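Local atomic coordinates of uncharacterized protein (Bacteroides thetaiotaomicron, PDB entry 4QNI), a protein that is of unknown function but is probably a lipoprotein that acts as an auxiliary nutrient-binding protein. Residues V68-D73 and L140-D145; Y50-L55 and L121-D126; E94-E99 and E134-P139; K22-I27 and K160-I165. One frame throughout, in Å; residues are numbered along the deposited sequence.

Contact 1 (V68-D73 and L140-D145); sequences VHVAHD and LQIVDD
Q141 crosses to A71 on the neighbouring strand and to D73 just past its end. Its CB lies 3.6 Å from D73 OD2. CG sits between the backbone N and the carbonyl carbon (chi1 61°). This turn carries CG to within 3.5 Å of A71 O. The chain then runs extended, and CD stops 3.7 Å from D73 CG. There the amide and the D73 carboxylate stack, with their planes 13° apart. D73 is the N-cap of helix 74-85, and its OD2 bonds to T76. With an alanine for Q141, the D73 carboxylate would probably lose the flat group stacked on it.

A71 and Q141 form an antiparallel hydrogen-bonded pair, with Q141 N 2.9 Å from A71 O. V143 N gives a nearly straight bond of 2.8 Å to H69 O. The methyl A71 CB meets V143 CG2 at 3.4 Å, a tight fit. On the other face, I142 CD1 reaches V68 CG1 at 3.9 Å and V70 CG2 at 4.0 Å. This apolar face turns to I54, and F15 of the second subunit packs on I142. The arrangement is an antiparallel strand pair whose apolar face lies on a second sheet, consistent with the sandwich of E-set domains.

Contact 2 (Y50-L55 and L121-D126); sequences YQLPIL and LDLKFD
Y50 and L123 form an antiparallel hydrogen-bonded pair. L123 N reaches Y50 O at 2.7 Å, and Y50 N bonds back to L123 O. L52 and L121 pair in the same way, with L52 N 2.8 Å from L121 O. The side chains of both pairs lie side by side on one face. L52 CD2 meets L121 CD2 at 4.1 Å. Y50 CB comes to the edge of the F125 ring, 3.7 Å from CE2. I54 CD1 adds a contact of 4.0 Å to L121 CB.

Q51 and D122 occupy the other face. The Q51 chain bends at CG (chi2 -104°), which brings OE1 to 3.3 Å from D122 CB. D122 OD2 takes a salt bridge of 2.7 Å from K124 NZ, which lies above the carboxylate plane. K124 is also held by E42. An asparagine in place of D122 would probably weaken the hold on K124, leaving E42 as its charged partner.

Strand 104-105 flanks strand 118-126 on its other side. L52 and L123 pack on L163, and Y50 on I27. L163 and I27 belong to the mixed sheet that packs against the face of Y50 and L52. I54 and L55 pair antiparallel with a strand of the second subunit, so the sheet continues across the interface.

Contact 3 (E94-E99 and E134-P139); sequences EDMGAE and EKWVLP
E94 and D95 run parallel to W136 and V137. E94 N bonds to K135 O at 2.9 Å. E94 O accepts V137 N at 2.8 Å, and M96 N reaches V137 O at 2.8 Å. The chain leaves the strand in a type I turn from D95 to A98.

E94 CB lies over one face of the W136 six-membered ring, 4.1 Å from its centroid, in a CH-pi contact. E134 CB sits over the same face, near the rim. M96 CA approaches W136 CE3 obliquely at 3.7 Å. D95 CG is anti to its N (chi1 -166°). This places OD1 3.3 Å from P139 CD, where it also takes a hydrogen bond from H72. E94 and E134 are like charges, OE2 to OE1 4.3 Å. R231 forms a salt bridge with E134 and probably eases the repulsion. The arrangement is a short parallel strand pair at one side of strand 135-142 in a mixed sheet, with a type I turn following strand 93-95.

Contact 4 (K22-I27 and K160-I165); sequences KGVTNI and KAILRI
G23 O, T25 OG1 and I162 N all grip one water, which joins the two backbones. The water donates to G23 O at 2.6 Å and accepts from I162 N at 3.2 Å. T25 OG1 stands beside its own backbone N (chi1 -53°), and this turns the hydroxyl to the water.

Further on, the strands pair directly in parallel. T25 N gives a nearly straight bond of 2.8 Å to I162 O. R164 N gives a shorter but more bent bond of 2.7 Å to T25 O, and I27 N bonds to R164 O.

N26 and R164 lie side by side on one face. N26 OD1 rests 3.3 Å from R164 CB. Farther out, a second water links OD1 to R164 NH1. The guanidinium and amide planes are almost perpendicular. E225 holds the R164 end in a salt bridge. V24 packs beside them: its CG1 meets R164 CB at 3.5 Å, and its CG2 meets I162 CG2 at 3.7 Å. On the other face, I27 CG1 packs on L163 CD2 at 3.8 Å, with T25 and I165 beside them.

Strand 135-142 flanks strand 160-168 through backbone bonds from A161 to L140 and from L163 to L138. Helix 74-85 packs on V24 and I162. Strand 47-56 meets I27 and L163 on the other face of the sheet.

In the fold
Contacts 1, 3 and 4 belong to one mixed sheet. Strand 135-142 serves contacts 1 and 3 and lies beside strand 160-168 of contact 4. Contact 2 lies in a separate three-stranded sheet that packs on the first through L52, I54, L121 and L123. Centres are 11 Å apart for contacts 3 and 4, and 16 Å for contacts 1 and 3. Along the chain, contact 4 spans all the others, from residue 22 to 165. Contact 3 falls within the span of contact 1, while contacts 1 and 2 alternate. Contact 4 therefore joins the first and last of these strands. Contacts 1, 2 and 4 also touch the second subunit.

Contact 1 (V68-D73 and L140-D145)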
loop_
_atom_site.group_PDB
_atom_site.type_symbol
_atom_site.label_atom_id
_atom_site.label_comp_id
_atom_site.label_asym_id
_atom_site.label_seq_id
_atom_site.Cartn_x
_atom_site.Cartn_y
_atom_site.Cartn_z
ATOM N N VAL A 68 -24.747 14.218 -21.535
ATOM C CA VAL A 68 -24.024 12.987 -21.218
ATOM C C VAL A 68 -24.887 11.798 -21.627
ATOM O O VAL A 68 -26.075 11.748 -21.323
ATOM C CB VAL A 68 -23.620 12.938 -19.723
ATOM C CG1 VAL A 68 -22.841 11.663 -19.394
ATOM C CG2 VAL A 68 -22.813 14.176 -19.345
ATOM N N HIS A 69 -24.275 10.858 -22.327
ATOM C CA HIS A 69 -24.898 9.632 -22.792
ATOM C C HIS A 69 -24.421 8.487 -21.933
ATOM O O HIS A 69 -23.214 8.317 -21.739
ATOM C CB HIS A 69 -24.592 9.408 -24.269
ATOM C CG HIS A 69 -25.153 10.497 -25.109
ATOM N ND1 HIS A 69 -26.380 10.368 -25.714
ATOM C CD2 HIS A 69 -24.679 11.742 -25.344
ATOM C CE1 HIS A 69 -26.589 11.510 -26.347
ATOM N NE2 HIS A 69 -25.601 12.370 -26.142
ATOM N N VAL A 70 -25.381 7.745 -21.382
ATOM C CA VAL A 70 -25.191 6.642 -20.449
ATOM C C VAL A 70 -25.815 5.391 -21.066
ATOM O O VAL A 70 -26.906 5.468 -21.624
ATOM C CB VAL A 70 -25.827 6.991 -19.054
ATOM C CG1 VAL A 70 -25.951 5.766 -18.153
ATOM C CG2 VAL A 70 -25.054 8.102 -18.339
ATOM N N ALA A 71 -25.140 4.243 -20.955
ATOM C CA ALA A 71 -25.684 3.010 -21.507
ATOM C C ALA A 71 -25.381 1.823 -20.610
ATOM O O ALA A 71 -24.472 1.883 -19.780
ATOM C CB ALA A 71 -25.148 2.760 -22.918
ATOM N N HIS A 72 -26.183 0.759 -20.781
ATOM C CA HIS A 72 -26.043 -0.537 -20.130
ATOM C C HIS A 72 -24.673 -1.087 -20.529
ATOM O O HIS A 72 -24.269 -0.890 -21.669
ATOM C CB HIS A 72 -27.194 -1.469 -20.574
ATOM C CG HIS A 72 -27.186 -2.811 -19.910
ATOM N ND1 HIS A 72 -27.447 -3.974 -20.626
ATOM C CD2 HIS A 72 -26.945 -3.139 -18.619
ATOM C CE1 HIS A 72 -27.317 -4.963 -19.768
ATOM N NE2 HIS A 72 -27.011 -4.512 -18.548
ATOM N N ASP A 73 -23.916 -1.656 -19.574
ATOM C CA ASP A 73 -22.578 -2.171 -19.846
ATOM C C ASP A 73 -22.456 -3.634 -19.360
ATOM O O ASP A 73 -21.747 -3.930 -18.403
ATOM C CB ASP A 73 -21.515 -1.260 -19.189
ATOM C CG ASP A 73 -20.073 -1.557 -19.591
ATOM O OD1 ASP A 73 -19.851 -2.487 -20.427
ATOM O OD2 ASP A 73 -19.170 -0.894 -19.061
ATOM N N LEU A 140 -23.384 0.159 -15.732
ATOM C CA LEU A 140 -23.539 1.357 -16.568
ATOM C C LEU A 140 -22.214 1.895 -17.040
ATOM O O LEU A 140 -21.206 1.723 -16.374
ATOM C CB LEU A 140 -24.264 2.502 -15.789
ATOM C CG LEU A 140 -25.622 2.167 -15.156
ATOM C CD1 LEU A 140 -25.978 3.159 -14.082
ATOM C CD2 LEU A 140 -26.698 2.108 -16.197
ATOM N N GLN A 141 -22.231 2.631 -18.149
ATOM C CA GLN A 141 -21.039 3.280 -18.671
ATOM C C GLN A 141 -21.382 4.632 -19.261
ATOM O O GLN A 141 -22.502 4.836 -19.741
ATOM C CB GLN A 141 -20.346 2.392 -19.732
ATOM C CG GLN A 141 -21.227 2.108 -20.942
ATOM C CD GLN A 141 -20.610 1.224 -22.001
ATOM O OE1 GLN A 141 -21.281 0.347 -22.570
ATOM N NE2 GLN A 141 -19.352 1.464 -22.334
ATOM N N ILE A 142 -20.400 5.554 -19.230
ATOM C CA ILE A 142 -20.465 6.829 -19.937
ATOM C C ILE A 142 -20.109 6.486 -21.387
ATOM O O ILE A 142 -19.080 5.851 -21.613
ATOM C CB ILE A 142 -19.540 7.915 -19.345
ATOM C CG1 ILE A 142 -19.836 8.240 -17.833
ATOM C CG2 ILE A 142 -19.528 9.151 -20.251
ATOM C CD1 ILE A 142 -21.211 8.742 -17.454
ATOM N N VAL A 143 -20.988 6.811 -22.340
ATOM C CA VAL A 143 -20.785 6.487 -23.753
ATOM C C VAL A 143 -19.882 7.542 -24.376
ATOM O O VAL A 143 -20.089 8.731 -24.159
ATOM C CB VAL A 143 -22.137 6.348 -24.511
ATOM C CG1 VAL A 143 -21.934 6.176 -26.017
ATOM C CG2 VAL A 143 -22.931 5.188 -23.954
ATOM N N ASP A 144 -18.882 7.097 -25.149
ATOM C CA ASP A 144 -17.958 7.987 -25.842
ATOM C C ASP A 144 -18.270 8.031 -27.341
ATOM O O ASP A 144 -18.567 6.986 -27.939
ATOM C CB ASP A 144 -16.500 7.549 -25.595
ATOM C CG ASP A 144 -15.628 8.631 -24.983
ATOM O OD1 ASP A 144 -15.972 9.834 -25.135
ATOM O OD2 ASP A 144 -14.580 8.285 -24.398
ATOM N N ASP A 145 -18.233 9.243 -27.940
ATOM C CA ASP A 145 -18.459 9.440 -29.380
ATOM C C ASP A 145 -17.852 10.754 -29.859
ATOM O O ASP A 145 -17.755 11.710 -29.084
ATOM C CB ASP A 145 -19.954 9.384 -29.747
ATOM C CG ASP A 145 -20.253 8.893 -31.150
ATOM O OD1 ASP A 145 -19.707 7.833 -31.541
ATOM O OD2 ASP A 145 -21.088 9.523 -31.829
#

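Contact 2 (Y50-L55 and L121-D126)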
loop_
_atom_site.group_PDB
_atom_site.type_symbol
_atom_site.label_atom_id
_atom_site.label_comp_id
_atom_site.label_asym_id
_atom_site.label_seq_id
_atom_site.Cartn_x
_atom_site.Cartn_y
_atom_site.Cartn_z
ATOM N N TYR A 50 -33.045 6.331 -7.183
ATOM C CA TYR A 50 -31.718 6.670 -6.710
ATOM C C TYR A 50 -31.105 7.701 -7.641
ATOM O O TYR A 50 -31.029 7.469 -8.846
ATOM C CB TYR A 50 -30.833 5.421 -6.597
ATOM C CG TYR A 50 -29.524 5.694 -5.891
ATOM C CD1 TYR A 50 -29.427 5.608 -4.502
ATOM C CD2 TYR A 50 -28.378 6.029 -6.606
ATOM C CE1 TYR A 50 -28.231 5.858 -3.844
ATOM C CE2 TYR A 50 -27.168 6.275 -5.958
ATOM C CZ TYR A 50 -27.101 6.190 -4.573
ATOM O OH TYR A 50 -25.926 6.422 -3.909
ATOM N N GLN A 51 -30.655 8.824 -7.077
ATOM C CA GLN A 51 -30.027 9.914 -7.813
ATOM C C GLN A 51 -28.504 9.672 -7.871
ATOM O O GLN A 51 -27.798 9.809 -6.871
ATOM C CB GLN A 51 -30.385 11.245 -7.168
ATOM C CG GLN A 51 -31.856 11.588 -7.336
ATOM C CD GLN A 51 -32.045 12.638 -8.387
ATOM O OE1 GLN A 51 -32.197 12.348 -9.581
ATOM N NE2 GLN A 51 -32.027 13.890 -7.966
ATOM N N LEU A 52 -28.019 9.217 -9.033
ATOM C CA LEU A 52 -26.614 8.849 -9.201
ATOM C C LEU A 52 -25.804 10.020 -9.749
ATOM O O LEU A 52 -26.032 10.449 -10.881
ATOM C CB LEU A 52 -26.509 7.608 -10.121
ATOM C CG LEU A 52 -25.116 7.055 -10.441
ATOM C CD1 LEU A 52 -24.540 6.281 -9.251
ATOM C CD2 LEU A 52 -25.164 6.159 -11.670
ATOM N N PRO A 53 -24.835 10.541 -8.960
ATOM C CA PRO A 53 -24.027 11.672 -9.434
ATOM C C PRO A 53 -23.090 11.331 -10.587
ATOM O O PRO A 53 -22.502 10.252 -10.642
ATOM C CB PRO A 53 -23.210 12.059 -8.197
ATOM C CG PRO A 53 -23.941 11.451 -7.027
ATOM C CD PRO A 53 -24.455 10.172 -7.577
ATOM N N ILE A 54 -22.970 12.279 -11.515
ATOM C CA ILE A 54 -22.098 12.235 -12.681
ATOM C C ILE A 54 -21.321 13.519 -12.620
ATOM O O ILE A 54 -21.924 14.599 -12.540
ATOM C CB ILE A 54 -22.886 12.049 -14.002
ATOM C CG1 ILE A 54 -23.489 10.611 -14.097
ATOM C CG2 ILE A 54 -22.006 12.389 -15.208
ATOM C CD1 ILE A 54 -24.303 10.351 -15.300
ATOM N N LEU A 55 -19.991 13.403 -12.585
ATOM C CA LEU A 55 -19.093 14.540 -12.467
ATOM C C LEU A 55 -18.542 14.964 -13.820
ATOM O O LEU A 55 -18.240 14.127 -14.671
ATOM C CB LEU A 55 -17.955 14.198 -11.492
ATOM C CG LEU A 55 -18.357 13.676 -10.093
ATOM C CD1 LEU A 55 -17.132 13.142 -9.342
ATOM C CD2 LEU A 55 -19.072 14.742 -9.279
ATOM N N LEU A 121 -28.179 11.380 -12.345
ATOM C CA LEU A 121 -28.871 10.408 -13.174
ATOM C C LEU A 121 -29.938 9.729 -12.295
ATOM O O LEU A 121 -29.587 9.020 -11.350
ATOM C CB LEU A 121 -27.861 9.401 -13.761
ATOM C CG LEU A 121 -28.443 8.404 -14.762
ATOM C CD1 LEU A 121 -28.614 9.031 -16.121
ATOM C CD2 LEU A 121 -27.588 7.183 -14.856
ATOM N N ASP A 122 -31.225 9.986 -12.568
ATOM C CA ASP A 122 -32.305 9.443 -11.744
ATOM C C ASP A 122 -32.641 7.989 -12.091
ATOM O O ASP A 122 -33.371 7.710 -13.039
ATOM C CB ASP A 122 -33.574 10.327 -11.825
ATOM C CG ASP A 122 -34.611 10.066 -10.717
ATOM O OD1 ASP A 122 -34.264 9.380 -9.697
ATOM O OD2 ASP A 122 -35.745 10.584 -10.836
ATOM N N LEU A 123 -32.148 7.060 -11.291
ATOM C CA LEU A 123 -32.437 5.638 -11.498
ATOM C C LEU A 123 -33.796 5.330 -10.870
ATOM O O LEU A 123 -33.991 5.702 -9.713
ATOM C CB LEU A 123 -31.332 4.767 -10.834
ATOM C CG LEU A 123 -29.872 5.117 -11.094
ATOM C CD1 LEU A 123 -28.939 4.242 -10.231
ATOM C CD2 LEU A 123 -29.530 4.980 -12.583
ATOM N N LYS A 124 -34.734 4.679 -11.607
ATOM C CA LYS A 124 -36.042 4.314 -11.056
ATOM C C LYS A 124 -36.044 2.827 -10.830
ATOM O O LYS A 124 -35.450 2.091 -11.618
ATOM C CB LYS A 124 -37.213 4.760 -11.930
ATOM C CG LYS A 124 -37.235 6.261 -12.268
ATOM C CD LYS A 124 -37.518 7.172 -11.068
ATOM C CE LYS A 124 -38.212 8.437 -11.528
ATOM N NZ LYS A 124 -38.236 9.479 -10.472
ATOM N N PHE A 125 -36.636 2.385 -9.723
ATOM C CA PHE A 125 -36.618 0.984 -9.363
ATOM C C PHE A 125 -37.985 0.458 -8.994
ATOM O O PHE A 125 -38.801 1.151 -8.385
ATOM C CB PHE A 125 -35.673 0.727 -8.173
ATOM C CG PHE A 125 -34.220 0.986 -8.448
ATOM C CD1 PHE A 125 -33.436 0.030 -9.083
ATOM C CD2 PHE A 125 -33.617 2.167 -8.023
ATOM C CE1 PHE A 125 -32.080 0.256 -9.306
ATOM C CE2 PHE A 125 -32.253 2.393 -8.250
ATOM C CZ PHE A 125 -31.506 1.456 -8.923
ATOM N N ASP A 126 -38.191 -0.820 -9.340
ATOM C CA ASP A 126 -39.367 -1.603 -9.017
ATOM C C ASP A 126 -38.825 -2.891 -8.443
ATOM O O ASP A 126 -38.376 -3.766 -9.191
ATOM C CB ASP A 126 -40.281 -1.816 -10.233
ATOM C CG ASP A 126 -41.623 -2.423 -9.860
ATOM O OD1 ASP A 126 -41.789 -2.829 -8.688
ATOM O OD2 ASP A 126 -42.510 -2.474 -10.730
#

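Contact 3 (E94-E99 and E134-P139)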
loop_
_atom_site.group_PDB
_atom_site.type_symbol
_atom_site.label_atom_id
_atom_site.label_comp_id
_atom_site.label_asym_id
_atom_site.label_seq_id
_atom_site.Cartn_x
_atom_site.Cartn_y
_atom_site.Cartn_z
ATOM N N GLU A 94 -25.723 -10.887 -11.117
ATOM C CA GLU A 94 -26.722 -10.963 -12.179
ATOM C C GLU A 94 -27.024 -9.583 -12.696
ATOM O O GLU A 94 -27.062 -8.614 -11.962
ATOM C CB GLU A 94 -28.002 -11.679 -11.729
ATOM C CG GLU A 94 -27.828 -13.175 -11.520
ATOM C CD GLU A 94 -27.485 -14.020 -12.738
ATOM O OE1 GLU A 94 -28.054 -13.785 -13.832
ATOM O OE2 GLU A 94 -26.666 -14.953 -12.580
ATOM N N ASP A 95 -27.192 -9.506 -13.990
ATOM C CA ASP A 95 -27.426 -8.283 -14.738
ATOM C C ASP A 95 -28.881 -7.788 -14.610
ATOM O O ASP A 95 -29.764 -8.216 -15.336
ATOM C CB ASP A 95 -27.076 -8.553 -16.207
ATOM C CG ASP A 95 -26.947 -7.314 -17.051
ATOM O OD1 ASP A 95 -27.336 -6.233 -16.574
ATOM O OD2 ASP A 95 -26.432 -7.426 -18.190
HETATM N N MSE A 96 -29.074 -6.820 -13.745
HETATM C CA MSE A 96 -30.351 -6.161 -13.470
HETATM C C MSE A 96 -30.867 -5.346 -14.640
HETATM O O MSE A 96 -32.078 -5.132 -14.725
HETATM C CB MSE A 96 -30.158 -5.226 -12.291
HETATM C CG MSE A 96 -31.386 -5.020 -11.496
HETATM SE SE MSE A 96 -30.883 -3.832 -10.083
HETATM C CE MSE A 96 -32.374 -4.166 -8.980
ATOM N N GLY A 97 -29.956 -4.857 -15.488
ATOM C CA GLY A 97 -30.303 -4.055 -16.658
ATOM C C GLY A 97 -30.515 -4.836 -17.943
ATOM O O GLY A 97 -30.707 -4.236 -19.003
ATOM N N ALA A 98 -30.530 -6.179 -17.864
ATOM C CA ALA A 98 -30.727 -7.033 -19.037
ATOM C C ALA A 98 -32.102 -6.812 -19.682
ATOM O O ALA A 98 -33.048 -6.369 -19.016
ATOM C CB ALA A 98 -30.540 -8.505 -18.669
ATOM N N GLU A 99 -32.177 -7.100 -21.000
ATOM C CA GLU A 99 -33.351 -6.983 -21.862
ATOM C C GLU A 99 -34.553 -7.683 -21.259
ATOM O O GLU A 99 -34.471 -8.877 -20.960
ATOM C CB GLU A 99 -33.036 -7.596 -23.246
ATOM C CG GLU A 99 -34.105 -7.406 -24.319
ATOM C CD GLU A 99 -34.449 -5.969 -24.660
ATOM O OE1 GLU A 99 -33.524 -5.125 -24.744
ATOM O OE2 GLU A 99 -35.659 -5.680 -24.789
ATOM N N GLU A 134 -30.100 -13.702 -6.141
ATOM C CA GLU A 134 -29.373 -13.272 -7.325
ATOM C C GLU A 134 -28.618 -12.071 -6.870
ATOM O O GLU A 134 -29.194 -11.210 -6.195
ATOM C CB GLU A 134 -30.348 -12.925 -8.479
ATOM C CG GLU A 134 -31.437 -13.944 -8.762
ATOM C CD GLU A 134 -30.979 -15.318 -9.204
ATOM O OE1 GLU A 134 -29.957 -15.417 -9.922
ATOM O OE2 GLU A 134 -31.638 -16.305 -8.806
ATOM N N LYS A 135 -27.337 -12.002 -7.144
ATOM C CA LYS A 135 -26.550 -10.859 -6.660
ATOM C C LYS A 135 -26.733 -9.741 -7.698
ATOM O O LYS A 135 -25.862 -9.516 -8.539
ATOM C CB LYS A 135 -25.086 -11.308 -6.453
ATOM C CG LYS A 135 -24.923 -12.422 -5.384
ATOM C CD LYS A 135 -23.647 -13.283 -5.551
ATOM C CE LYS A 135 -22.350 -12.503 -5.532
ATOM N NZ LYS A 135 -21.181 -13.420 -5.423
ATOM N N TRP A 136 -27.951 -9.138 -7.711
ATOM C CA TRP A 136 -28.382 -8.148 -8.701
ATOM C C TRP A 136 -27.461 -6.946 -8.730
ATOM O O TRP A 136 -27.207 -6.326 -7.704
ATOM C CB TRP A 136 -29.827 -7.701 -8.476
ATOM C CG TRP A 136 -30.848 -8.780 -8.758
ATOM C CD1 TRP A 136 -31.649 -9.402 -7.848
ATOM C CD2 TRP A 136 -31.157 -9.371 -10.035
ATOM N NE1 TRP A 136 -32.476 -10.302 -8.485
ATOM C CE2 TRP A 136 -32.191 -10.304 -9.824
ATOM C CE3 TRP A 136 -30.695 -9.162 -11.349
ATOM C CZ2 TRP A 136 -32.756 -11.051 -10.874
ATOM C CZ3 TRP A 136 -31.253 -9.899 -12.385
ATOM C CH2 TRP A 136 -32.268 -10.832 -12.143
ATOM N N VAL A 137 -26.983 -6.625 -9.926
ATOM C CA VAL A 137 -26.080 -5.520 -10.190
ATOM C C VAL A 137 -26.613 -4.730 -11.399
ATOM O O VAL A 137 -27.081 -5.340 -12.375
ATOM C CB VAL A 137 -24.647 -6.113 -10.450
ATOM C CG1 VAL A 137 -23.835 -5.292 -11.433
ATOM C CG2 VAL A 137 -23.884 -6.291 -9.157
ATOM N N LEU A 138 -26.478 -3.392 -11.367
ATOM C CA LEU A 138 -26.848 -2.588 -12.516
ATOM C C LEU A 138 -25.559 -2.066 -13.146
ATOM O O LEU A 138 -24.929 -1.186 -12.549
ATOM C CB LEU A 138 -27.812 -1.446 -12.128
ATOM C CG LEU A 138 -28.268 -0.524 -13.269
ATOM C CD1 LEU A 138 -29.049 -1.306 -14.327
ATOM C CD2 LEU A 138 -29.093 0.667 -12.713
ATOM N N PRO A 139 -25.116 -2.614 -14.318
ATOM C CA PRO A 139 -23.852 -2.136 -14.923
ATOM C C PRO A 139 -24.074 -0.983 -15.925
ATOM O O PRO A 139 -24.853 -1.125 -16.851
ATOM C CB PRO A 139 -23.310 -3.393 -15.600
ATOM C CG PRO A 139 -24.569 -4.195 -16.014
ATOM C CD PRO A 139 -25.720 -3.700 -15.127
#

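Contact 4 (K22-I27 and K160-I165)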
loop_
_atom_site.group_PDB
_atom_site.type_symbol
_atom_site.label_atom_id
_atom_site.label_comp_id
_atom_site.label_asym_id
_atom_site.label_seq_id
_atom_site.Cartn_x
_atom_site.Cartn_y
_atom_site.Cartn_z
ATOM N N LYS A 22 -11.511 -5.482 -7.658
ATOM C CA LYS A 22 -12.217 -4.240 -7.366
ATOM C C LYS A 22 -13.193 -3.978 -8.536
ATOM O O LYS A 22 -13.062 -4.594 -9.597
ATOM C CB LYS A 22 -11.198 -3.090 -7.223
ATOM N N GLY A 23 -14.148 -3.076 -8.358
ATOM C CA GLY A 23 -15.072 -2.782 -9.444
ATOM C C GLY A 23 -16.527 -2.639 -9.071
ATOM O O GLY A 23 -17.211 -1.799 -9.667
ATOM N N VAL A 24 -17.030 -3.462 -8.115
ATOM C CA VAL A 24 -18.443 -3.397 -7.697
ATOM C C VAL A 24 -18.621 -2.324 -6.607
ATOM O O VAL A 24 -17.940 -2.380 -5.584
ATOM C CB VAL A 24 -18.982 -4.779 -7.229
ATOM C CG1 VAL A 24 -20.252 -4.644 -6.419
ATOM C CG2 VAL A 24 -19.199 -5.729 -8.400
ATOM N N THR A 25 -19.536 -1.358 -6.836
ATOM C CA THR A 25 -19.920 -0.312 -5.882
ATOM C C THR A 25 -21.259 -0.705 -5.261
ATOM O O THR A 25 -22.208 -0.995 -5.974
ATOM C CB THR A 25 -20.011 1.071 -6.553
ATOM O OG1 THR A 25 -18.807 1.341 -7.252
ATOM C CG2 THR A 25 -20.291 2.182 -5.563
ATOM N N ASN A 26 -21.328 -0.680 -3.940
ATOM C CA ASN A 26 -22.515 -1.020 -3.191
ATOM C C ASN A 26 -23.367 0.228 -3.032
ATOM O O ASN A 26 -22.887 1.251 -2.568
ATOM C CB ASN A 26 -22.121 -1.643 -1.843
ATOM C CG ASN A 26 -21.673 -3.096 -1.911
ATOM O OD1 ASN A 26 -21.771 -3.790 -2.923
ATOM N ND2 ASN A 26 -21.172 -3.609 -0.812
ATOM N N ILE A 27 -24.622 0.160 -3.476
ATOM C CA ILE A 27 -25.568 1.267 -3.457
ATOM C C ILE A 27 -26.801 0.823 -2.685
ATOM O O ILE A 27 -27.432 -0.178 -3.048
ATOM C CB ILE A 27 -25.901 1.646 -4.930
ATOM C CG1 ILE A 27 -24.690 2.212 -5.700
ATOM C CG2 ILE A 27 -27.121 2.524 -5.057
ATOM C CD1 ILE A 27 -24.017 3.345 -5.109
ATOM N N LYS A 160 -17.113 3.995 -15.673
ATOM C CA LYS A 160 -17.933 2.800 -15.521
ATOM C C LYS A 160 -18.402 2.628 -14.093
ATOM O O LYS A 160 -17.653 2.894 -13.162
ATOM C CB LYS A 160 -17.157 1.556 -15.999
ATOM C CG LYS A 160 -17.302 1.369 -17.508
ATOM C CD LYS A 160 -16.089 0.768 -18.141
ATOM C CE LYS A 160 -16.320 0.361 -19.572
ATOM N NZ LYS A 160 -16.906 1.452 -20.403
ATOM N N ALA A 161 -19.654 2.202 -13.928
ATOM C CA ALA A 161 -20.269 1.995 -12.628
ATOM C C ALA A 161 -20.983 0.619 -12.585
ATOM O O ALA A 161 -21.987 0.418 -13.276
ATOM C CB ALA A 161 -21.261 3.130 -12.331
ATOM N N ILE A 162 -20.445 -0.324 -11.792
ATOM C CA ILE A 162 -21.021 -1.644 -11.584
ATOM C C ILE A 162 -21.677 -1.553 -10.216
ATOM O O ILE A 162 -20.990 -1.601 -9.196
ATOM C CB ILE A 162 -19.956 -2.760 -11.724
ATOM C CG1 ILE A 162 -19.178 -2.698 -13.064
ATOM C CG2 ILE A 162 -20.543 -4.143 -11.490
ATOM C CD1 ILE A 162 -19.995 -2.520 -14.435
ATOM N N LEU A 163 -23.009 -1.287 -10.200
ATOM C CA LEU A 163 -23.708 -1.014 -8.950
ATOM C C LEU A 163 -24.441 -2.212 -8.358
ATOM O O LEU A 163 -25.466 -2.649 -8.879
ATOM C CB LEU A 163 -24.681 0.186 -9.061
ATOM C CG LEU A 163 -24.214 1.438 -9.845
ATOM C CD1 LEU A 163 -25.391 2.356 -10.174
ATOM C CD2 LEU A 163 -23.063 2.177 -9.129
ATOM N N ARG A 164 -23.915 -2.723 -7.239
ATOM C CA ARG A 164 -24.586 -3.757 -6.477
ATOM C C ARG A 164 -25.701 -3.053 -5.744
ATOM O O ARG A 164 -25.432 -2.209 -4.864
ATOM C CB ARG A 164 -23.642 -4.497 -5.510
ATOM C CG ARG A 164 -24.378 -5.497 -4.613
ATOM C CD ARG A 164 -24.596 -6.829 -5.305
ATOM N NE ARG A 164 -25.386 -7.764 -4.500
ATOM C CZ ARG A 164 -24.886 -8.671 -3.662
ATOM N NH1 ARG A 164 -23.583 -8.729 -3.434
ATOM N NH2 ARG A 164 -25.691 -9.499 -3.018
ATOM N N ILE A 165 -26.937 -3.295 -6.200
ATOM C CA ILE A 165 -28.078 -2.613 -5.609
ATOM C C ILE A 165 -28.601 -3.367 -4.437
ATOM O O ILE A 165 -28.998 -4.543 -4.562
ATOM C CB ILE A 165 -29.220 -2.380 -6.639
ATOM C CG1 ILE A 165 -28.716 -1.641 -7.920
ATOM C CG2 ILE A 165 -30.428 -1.698 -5.980
ATOM C CD1 ILE A 165 -28.129 -0.312 -7.713
HETATM O O HOH W 1 -18.184 0.640 -9.809
HETATM O O HOH W 2 -16.135 0.426 -11.869
HETATM O O HOH W 3 -21.210 -6.814 -3.251
#